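Local coordinates for uncharacterized protein (Vanderwaltozyma polyspora, PDB 5THE) that probably binds RNA as a budding-yeast Argonaute, of which this chain is the C-terminal lobe carrying the Piwi domain, at residues S463-D466 / Y467-I471. Sequence-based numbering, arbitrary orientation.
Sequences STSD and YLQEI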
loop_
_atom_site.group_PDB
_atom_site.type_symbol
_atom_site.label_atom_id
_atom_site.label_comp_id
_atom_site.label_asym_id
_atom_site.label_seq_id
_atom_site.Cartn_x
_atom_site.Cartn_y
_atom_site.Cartn_z
ATOM N N SER A 463 20.575 -3.524 13.470
ATOM C CA SER A 463 19.220 -3.942 13.804
ATOM C C SER A 463 19.231 -5.332 14.421
ATOM O O SER A 463 19.884 -6.240 13.905
ATOM C CB SER A 463 18.339 -3.941 12.560
ATOM O OG SER A 463 18.415 -2.690 11.910
ATOM N N THR A 464 18.491 -5.495 15.507
ATOM C CA THR A 464 18.284 -6.799 16.114
ATOM C C THR A 464 17.023 -7.443 15.551
ATOM O O THR A 464 16.155 -6.772 14.990
ATOM C CB THR A 464 18.133 -6.679 17.628
ATOM O OG1 THR A 464 16.945 -5.929 17.908
ATOM C CG2 THR A 464 19.350 -6.005 18.259
ATOM N N SER A 465 16.917 -8.763 15.727
ATOM C CA SER A 465 15.701 -9.449 15.305
ATOM C C SER A 465 14.461 -8.831 15.944
ATOM O O SER A 465 13.446 -8.640 15.272
ATOM C CB SER A 465 15.779 -10.935 15.631
ATOM O OG SER A 465 16.689 -11.586 14.766
ATOM N N ASP A 466 14.526 -8.516 17.245
ATOM C CA ASP A 466 13.348 -7.946 17.915
ATOM C C ASP A 466 12.943 -6.612 17.308
ATOM O O ASP A 466 11.746 -6.326 17.145
ATOM C CB ASP A 466 13.592 -7.741 19.415
ATOM C CG ASP A 466 13.539 -9.030 20.234
ATOM O OD1 ASP A 466 14.366 -9.148 21.151
ATOM O OD2 ASP A 466 12.696 -9.918 19.970
ATOM N N TYR A 467 13.919 -5.756 17.006
ATOM C CA TYR A 467 13.631 -4.472 16.383
ATOM C C TYR A 467 13.007 -4.658 14.999
ATOM O O TYR A 467 11.953 -4.082 14.687
ATOM C CB TYR A 467 14.916 -3.644 16.298
ATOM C CG TYR A 467 14.764 -2.368 15.500
ATOM C CD1 TYR A 467 14.067 -1.287 16.026
ATOM C CD2 TYR A 467 15.294 -2.251 14.218
ATOM C CE1 TYR A 467 13.899 -0.124 15.312
ATOM C CE2 TYR A 467 15.134 -1.076 13.490
ATOM C CZ TYR A 467 14.447 -0.011 14.063
ATOM O OH TYR A 467 14.246 1.163 13.374
ATOM N N LEU A 468 13.624 -5.503 14.167
ATOM C CA LEU A 468 13.095 -5.686 12.818
ATOM C C LEU A 468 11.732 -6.359 12.847
ATOM O O LEU A 468 10.853 -6.021 12.048
ATOM C CB LEU A 468 14.067 -6.498 11.963
ATOM C CG LEU A 468 15.386 -5.821 11.595
ATOM C CD1 LEU A 468 16.118 -6.695 10.593
ATOM C CD2 LEU A 468 15.148 -4.423 11.038
ATOM N N GLN A 469 11.534 -7.320 13.757
ATOM C CA GLN A 469 10.248 -8.009 13.781
ATOM C C GLN A 469 9.155 -7.097 14.297
ATOM O O GLN A 469 8.005 -7.193 13.853
ATOM C CB GLN A 469 10.339 -9.290 14.619
ATOM C CG GLN A 469 11.183 -10.354 13.917
ATOM C CD GLN A 469 11.656 -11.482 14.828
ATOM O OE1 GLN A 469 11.222 -11.611 15.952
ATOM N NE2 GLN A 469 12.561 -12.285 14.338
ATOM N N GLU A 470 9.496 -6.191 15.217
ATOM C CA GLU A 470 8.481 -5.283 15.718
ATOM C C GLU A 470 8.079 -4.282 14.640
ATOM O O GLU A 470 6.891 -4.005 14.455
ATOM C CB GLU A 470 8.991 -4.570 16.975
ATOM C CG GLU A 470 7.910 -3.775 17.703
ATOM C CD GLU A 470 8.393 -3.140 18.980
ATOM O OE1 GLU A 470 9.576 -3.306 19.351
ATOM O OE2 GLU A 470 7.565 -2.466 19.618
ATOM N N ILE A 471 9.067 -3.742 13.925
ATOM C CA ILE A 471 8.811 -2.830 12.811
ATOM C C ILE A 471 7.941 -3.492 11.750
ATOM O O ILE A 471 6.941 -2.922 11.293
ATOM C CB ILE A 471 10.147 -2.369 12.208
ATOM C CG1 ILE A 471 10.771 -1.292 13.071
ATOM C CG2 ILE A 471 9.985 -1.926 10.761
ATOM C CD1 ILE A 471 11.939 -0.738 12.387
HETATM O O HOH W 1 10.739 -10.289 18.278
#
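Thr-464 caps the start of helix 465-475: its OG1 accepts a hydrogen bond from Tyr-467 N at 3.2 Å, with an N-H...O angle of 163°. The hydroxyl reaches that amide because OG1 is set between the backbone N and the carbonyl carbon. One residue on, Leu-468 N donates to Thr-464 O at 2.9 Å, nearly straight at 173°, so a single residue serves two amides of the first turn. Ser-465 O and Asp-466 O continue the i to i+4 pattern, accepting from Gln-469 N and Glu-470 N.

Apolar packing is close on the buried side, where Ser-463 CB lies 3.6 Å from Leu-468 CD2. Ser-463 CB also meets the Tyr-467 ring edge-on near its plane, 3.9 Å from Tyr-467 CD2. Ile-471 CG1 sits 4.0 Å above one face of that ring, offset toward the rim. By contrast, Thr-464 is exposed and Asp-466 partly so. A water donates to Asp-466 OD2 (2.6 Å) and to OE1 of buried Gln-469 (2.7 Å). Asp-466 OD2 also accepts from the backbone N of Thr-13 and Lys-14. Gln-469 CG, anti to the carbonyl carbon (chi1 -70°), passes 3.1 Å from Ser-465 O, and the chain beyond is extended. Gln-469 OE1 also accepts from Arg-30 NH2, and Gln-469 NE2 hydrogen-bonds Asp-426 OD2. With an alanine at Gln-469, the water would probably lose one of its two acceptors, and Arg-30 and Asp-426 their amide partner.

Within the RNase H-like Piwi domain, the helix lies against strands: Leu-468 touches Ile-386 of 383-389 and Phe-435 of 435-440, and Tyr-467 meets Met-340 of 339-344.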